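PDB 6GKV: coclaurine N-methyltransferase from Coptis japonica, which transfers a methyl group from S-adenosyl-L-methionine to the ring nitrogen of coclaurine and related tetrahydroisoquinolines in plant alkaloid biosynthesis. Local coordinates for residues Glu198-Met203 and Leu208-Ile213. Numbering follows the deposited sequence.
Sequences ELFEHM and LLLRKI. With SAH (S-adenosyl-L-homocysteine), chain C; F2W (6,7-dimethoxy-2-methyl-1,2,3,4-tetrahydroisoquinolin-2-ium), chain D.
Phe200 pushes its ring from the loop 198-203 against helix 206-215, into a cluster formed by Leu209, Leu210 and Ile213. The Leu209 methyl CD2 lies over one face of that ring, 3.9 Å from the centroid of the Phe200 ring and 25° off the normal, a CH-pi contact displaced toward the CE1 side. At the rim, Phe200 CZ meets Leu210 CD2 at 3.6 Å, near the ring plane, while the Ile213 side chain points back at Phe200 from the helix and puts its CD1 near CZ at the edge. With an alanine here, a gap would probably open between loop and helix, and Leu209 CD2 and Leu210 CD2 would lose their aromatic partner. Met203 is worth following outward from CB, which sits 3.9 Å from Leu209 CD2. Met203 CG presses closer on Leu209 CD2, at 3.5 Å; SD only grazes it, and Met203 CE has turned away to the cofactor product, 3.7 Å from the adenine amino nitrogen N6 of SAH. Two bends beyond CG turn the chain from helix to adenine. Leu209 CD2 thus sits in the corner made by Met203 CG and the Phe200 ring; Leu209 holds CG anti to its own backbone N (chi1 -173°), which carries CD2 across to the loop. The loop's other side faces the ligands: Glu198 OE1 accepts a hydrogen bond of 2.8 Å from the ammonium NAH of F2W, and Cys94 N donates to OE2. His202 NE2, hydrogen-bonded to Tyr75 OH, lies 3.9 Å from the N-methyl carbon CAO of F2W. This is the loop after the fourth strand, 191-197, of a Rossmann-like class I methyltransferase, lining both cofactor and substrate pockets.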
ATOM      1  N   GLU A 198      18.761  -3.443   0.390  1.00 44.22           N
ATOM      2  CA  GLU A 198      18.715  -3.653  -1.056  1.00 45.65           C
ATOM      3  C   GLU A 198      19.180  -5.055  -1.409  1.00 41.27           C
ATOM      4  O   GLU A 198      20.136  -5.230  -2.138  1.00 46.52           O
ATOM      5  CB  GLU A 198      19.534  -2.579  -1.789  1.00 39.75           C
ATOM      6  CG  GLU A 198      18.914  -1.187  -1.655  1.00 41.18           C
ATOM      7  CD  GLU A 198      19.603  -0.118  -2.480  1.00 44.27           C
ATOM      8  OE1 GLU A 198      20.310  -0.458  -3.458  1.00 39.89           O
ATOM      9  OE2 GLU A 198      19.449   1.072  -2.136  1.00 46.99           O
ATOM     10  N   LEU A 199      18.471  -6.049  -0.882  1.00 43.44           N
ATOM     11  CA  LEU A 199      18.785  -7.449  -1.131  1.00 42.96           C
ATOM     12  C   LEU A 199      17.631  -8.125  -1.854  1.00 45.50           C
ATOM     13  O   LEU A 199      17.839  -8.922  -2.770  1.00 54.55           O
ATOM     14  CB  LEU A 199      19.070  -8.174   0.176  1.00 45.80           C
ATOM     15  CG  LEU A 199      19.180  -9.698   0.076  1.00 47.45           C
ATOM     16  CD1 LEU A 199      20.489 -10.100  -0.603  1.00 32.08           C
ATOM     17  CD2 LEU A 199      19.038 -10.350   1.446  1.00 44.68           C
ATOM     18  N   PHE A 200      16.416  -7.769  -1.448  1.00 34.98           N
ATOM     19  CA  PHE A 200      15.180  -8.393  -1.930  1.00 31.28           C
ATOM     20  C   PHE A 200      14.962  -8.257  -3.414  1.00 34.13           C
ATOM     21  O   PHE A 200      14.305  -9.108  -4.022  1.00 44.61           O
ATOM     22  CB  PHE A 200      13.960  -7.796  -1.198  1.00 40.81           C
ATOM     23  CG  PHE A 200      13.737  -8.359   0.173  1.00 41.48           C
ATOM     24  CD1 PHE A 200      14.800  -8.840   0.930  1.00 42.29           C
ATOM     25  CD2 PHE A 200      12.453  -8.461   0.690  1.00 51.01           C
ATOM     26  CE1 PHE A 200      14.590  -9.392   2.205  1.00 52.18           C
ATOM     27  CE2 PHE A 200      12.232  -9.021   1.967  1.00 46.95           C
ATOM     28  CZ  PHE A 200      13.300  -9.484   2.721  1.00 38.26           C
ATOM     29  N   GLU A 201      15.503  -7.183  -3.996  1.00 29.55           N
ATOM     30  CA  GLU A 201      15.454  -6.967  -5.444  1.00 40.67           C
ATOM     31  C   GLU A 201      16.009  -8.147  -6.268  1.00 41.63           C
ATOM     32  O   GLU A 201      15.691  -8.293  -7.457  1.00 37.68           O
ATOM     33  CB  GLU A 201      16.220  -5.685  -5.810  1.00 41.09           C
ATOM     34  CG  GLU A 201      15.545  -4.376  -5.318  1.00 40.33           C
ATOM     35  CD  GLU A 201      16.089  -3.881  -3.988  1.00 40.31           C
ATOM     36  OE1 GLU A 201      16.357  -4.704  -3.099  1.00 41.61           O
ATOM     37  OE2 GLU A 201      16.281  -2.654  -3.841  1.00 47.28           O
ATOM     38  N   HIS A 202      16.838  -8.970  -5.625  1.00 44.55           N
ATOM     39  CA  HIS A 202      17.453 -10.159  -6.230  1.00 39.81           C
ATOM     40  C   HIS A 202      16.708 -11.440  -5.896  1.00 40.36           C
ATOM     41  O   HIS A 202      17.016 -12.513  -6.412  1.00 43.99           O
ATOM     42  CB  HIS A 202      18.889 -10.287  -5.749  1.00 37.82           C
ATOM     43  CG  HIS A 202      19.759  -9.137  -6.140  1.00 43.73           C
ATOM     44  ND1 HIS A 202      19.928  -8.745  -7.452  1.00 46.79           N
ATOM     45  CD2 HIS A 202      20.527  -8.305  -5.395  1.00 42.91           C
ATOM     46  CE1 HIS A 202      20.759  -7.718  -7.499  1.00 49.75           C
ATOM     47  NE2 HIS A 202      21.138  -7.434  -6.265  1.00 49.57           N
ATOM     48  N   MET A 203      15.740 -11.322  -4.993  1.00 42.19           N
ATOM     49  CA  MET A 203      14.973 -12.471  -4.540  1.00 39.28           C
ATOM     50  C   MET A 203      13.687 -12.556  -5.322  1.00 38.74           C
ATOM     51  O   MET A 203      13.415 -11.694  -6.143  1.00 36.32           O
ATOM     52  CB  MET A 203      14.685 -12.376  -3.043  1.00 40.38           C
ATOM     53  CG  MET A 203      15.910 -12.083  -2.210  1.00 45.55           C
ATOM     54  SD  MET A 203      17.125 -13.419  -2.250  1.00 46.50           S
ATOM     55  CE  MET A 203      18.617 -12.520  -2.676  1.00 51.73           C
ATOM     56  N   LEU A 208       8.397 -16.754   1.471  1.00 41.17           N
ATOM     57  CA  LEU A 208       9.330 -17.763   2.012  1.00 50.13           C
ATOM     58  C   LEU A 208      10.553 -17.099   2.642  1.00 46.45           C
ATOM     59  O   LEU A 208      10.954 -17.455   3.736  1.00 49.86           O
ATOM     60  CB  LEU A 208       9.773 -18.763   0.940  1.00 45.83           C
ATOM     61  CG  LEU A 208       8.733 -19.813   0.528  1.00 51.91           C
ATOM     62  CD1 LEU A 208       9.296 -20.755  -0.526  1.00 54.04           C
ATOM     63  CD2 LEU A 208       8.231 -20.608   1.724  1.00 50.46           C
ATOM     64  N   LEU A 209      11.117 -16.110   1.965  1.00 45.90           N
ATOM     65  CA  LEU A 209      12.250 -15.360   2.510  1.00 49.76           C
ATOM     66  C   LEU A 209      11.933 -14.664   3.850  1.00 53.53           C
ATOM     67  O   LEU A 209      12.724 -14.747   4.797  1.00 55.45           O
ATOM     68  CB  LEU A 209      12.721 -14.315   1.490  1.00 44.92           C
ATOM     69  CG  LEU A 209      14.000 -13.609   1.913  1.00 46.51           C
ATOM     70  CD1 LEU A 209      15.079 -14.655   2.156  1.00 51.73           C
ATOM     71  CD2 LEU A 209      14.440 -12.638   0.865  1.00 51.36           C
ATOM     72  N   LEU A 210      10.794 -13.967   3.926  1.00 40.28           N
ATOM     73  CA  LEU A 210      10.400 -13.291   5.162  1.00 42.56           C
ATOM     74  C   LEU A 210       9.988 -14.275   6.271  1.00 52.04           C
ATOM     75  O   LEU A 210      10.198 -13.995   7.463  1.00 48.92           O
ATOM     76  CB  LEU A 210       9.269 -12.284   4.888  1.00 41.15           C
ATOM     77  CG  LEU A 210       9.799 -10.990   4.236  1.00 43.67           C
ATOM     78  CD1 LEU A 210       8.682 -10.091   3.750  1.00 39.54           C
ATOM     79  CD2 LEU A 210      10.741 -10.206   5.164  1.00 39.70           C
ATOM     80  N   ARG A 211       9.424 -15.427   5.903  1.00 49.29           N
ATOM     81  CA  ARG A 211       9.180 -16.457   6.904  1.00 54.19           C
ATOM     82  C   ARG A 211      10.511 -16.844   7.560  1.00 60.62           C
ATOM     83  O   ARG A 211      10.616 -16.913   8.792  1.00 62.36           O
ATOM     84  CB  ARG A 211       8.491 -17.692   6.300  1.00 55.77           C
ATOM     85  CG  ARG A 211       8.017 -18.744   7.347  1.00 56.40           C
ATOM     86  CD  ARG A 211       7.168 -19.854   6.708  1.00 60.44           C
ATOM     87  NE  ARG A 211       6.184 -19.315   5.768  1.00 75.00           N
ATOM     88  CZ  ARG A 211       5.025 -18.749   6.116  1.00 87.36           C
ATOM     89  NH1 ARG A 211       4.682 -18.651   7.396  1.00100.69           N
ATOM     90  NH2 ARG A 211       4.200 -18.280   5.187  1.00 78.54           N
ATOM     91  N   LYS A 212      11.530 -17.073   6.735  1.00 53.65           N
ATOM     92  CA  LYS A 212      12.844 -17.471   7.236  1.00 59.28           C
ATOM     93  C   LYS A 212      13.453 -16.389   8.141  1.00 66.85           C
ATOM     94  O   LYS A 212      13.859 -16.666   9.265  1.00 72.54           O
ATOM     95  CB  LYS A 212      13.793 -17.790   6.064  1.00 60.04           C
ATOM     96  CG  LYS A 212      15.214 -18.122   6.483  1.00 65.53           C
ATOM     97  CD  LYS A 212      16.114 -18.411   5.292  1.00 75.06           C
ATOM     98  CE  LYS A 212      15.871 -19.795   4.717  1.00 78.84           C
ATOM     99  NZ  LYS A 212      16.540 -19.950   3.410  1.00 79.45           N
ATOM    100  N   ILE A 213      13.496 -15.157   7.649  1.00 62.48           N
ATOM    101  CA  ILE A 213      14.110 -14.050   8.380  1.00 58.80           C
ATOM    102  C   ILE A 213      13.436 -13.768   9.738  1.00 57.93           C
ATOM    103  O   ILE A 213      14.103 -13.398  10.720  1.00 48.71           O
ATOM    104  CB  ILE A 213      14.099 -12.771   7.506  1.00 49.83           C
ATOM    105  CG1 ILE A 213      15.021 -12.966   6.292  1.00 51.57           C
ATOM    106  CG2 ILE A 213      14.554 -11.559   8.302  1.00 40.66           C
ATOM    107  CD1 ILE A 213      15.044 -11.780   5.361  1.00 47.00           C
TER
HETATM  108  N   SAH C 501      23.888  -4.165   1.421  1.00 52.43           N
HETATM  109  CA  SAH C 501      25.115  -3.715   0.778  1.00 58.27           C
HETATM  110  CB  SAH C 501      25.147  -4.134  -0.685  1.00 61.14           C
HETATM  111  CG  SAH C 501      23.799  -4.173  -1.399  1.00 62.33           C
HETATM  112  SD  SAH C 501      23.956  -4.909  -3.050  1.00 71.02           S
HETATM  113  C   SAH C 501      25.280  -2.206   0.872  1.00 56.36           C
HETATM  114  O   SAH C 501      24.295  -1.530   1.171  1.00 58.08           O
HETATM  115  OXT SAH C 501      26.371  -1.652   0.651  1.00 51.87           O
HETATM  116  C5' SAH C 501      23.206  -6.484  -2.550  1.00 53.42           C
HETATM  117  C4' SAH C 501      24.043  -7.303  -1.561  1.00 68.55           C
HETATM  118  O4' SAH C 501      23.400  -8.533  -1.268  1.00 70.32           O
HETATM  119  C3' SAH C 501      25.422  -7.654  -2.104  1.00 76.99           C
HETATM  120  O3' SAH C 501      26.348  -7.612  -1.047  1.00 82.08           O
HETATM  121  C2' SAH C 501      25.321  -9.091  -2.548  1.00 71.42           C
HETATM  122  O2' SAH C 501      26.569  -9.713  -2.362  1.00 71.09           O
HETATM  123  C1' SAH C 501      24.242  -9.628  -1.609  1.00 67.04           C
HETATM  124  N9  SAH C 501      23.463 -10.748  -2.186  1.00 62.24           N
HETATM  125  C8  SAH C 501      22.808 -10.803  -3.398  1.00 66.04           C
HETATM  126  N7  SAH C 501      22.226 -12.024  -3.517  1.00 65.32           N
HETATM  127  C5  SAH C 501      22.501 -12.751  -2.397  1.00 60.28           C
HETATM  128  C6  SAH C 501      22.170 -14.049  -1.992  1.00 69.53           C
HETATM  129  N6  SAH C 501      21.434 -14.849  -2.769  1.00 75.98           N
HETATM  130  N1  SAH C 501      22.618 -14.510  -0.768  1.00 67.44           N
HETATM  131  C2  SAH C 501      23.391 -13.696   0.042  1.00 60.64           C
HETATM  132  N3  SAH C 501      23.713 -12.416  -0.362  1.00 50.05           N
HETATM  133  C4  SAH C 501      23.278 -11.956  -1.561  1.00 51.24           C
HETATM  134  CAM F2W D 502      22.091   1.659 -10.814  1.00 42.62           C
HETATM  135  OAK F2W D 502      20.744   1.134 -10.828  1.00 40.22           O
HETATM  136  CAB F2W D 502      20.555   0.283  -9.767  1.00 40.37           C
HETATM  137  CAA F2W D 502      21.536   0.028  -8.801  1.00 46.93           C
HETATM  138  CAF F2W D 502      21.238  -0.864  -7.775  1.00 47.90           C
HETATM  139  CAJ F2W D 502      22.130  -1.150  -6.756  1.00 54.78           C
HETATM  140  CAI F2W D 502      21.944  -2.498  -5.987  1.00 59.35           C
HETATM  141  NAH F2W D 502      20.579  -2.421  -5.443  1.00 65.15           N
HETATM  142  CAO F2W D 502      20.361  -3.804  -4.974  1.00 72.54           C
HETATM  143  CAG F2W D 502      19.824  -2.348  -6.697  1.00 50.62           C
HETATM  144  CAE F2W D 502      19.988  -1.412  -7.669  1.00 40.96           C
HETATM  145  CAD F2W D 502      19.023  -1.184  -8.646  1.00 34.43           C
HETATM  146  CAC F2W D 502      19.302  -0.300  -9.673  1.00 27.17           C
HETATM  147  OAL F2W D 502      18.433   0.009 -10.686  1.00 42.38           O
HETATM  148  CAN F2W D 502      17.107  -0.554 -10.661  1.00 31.92           C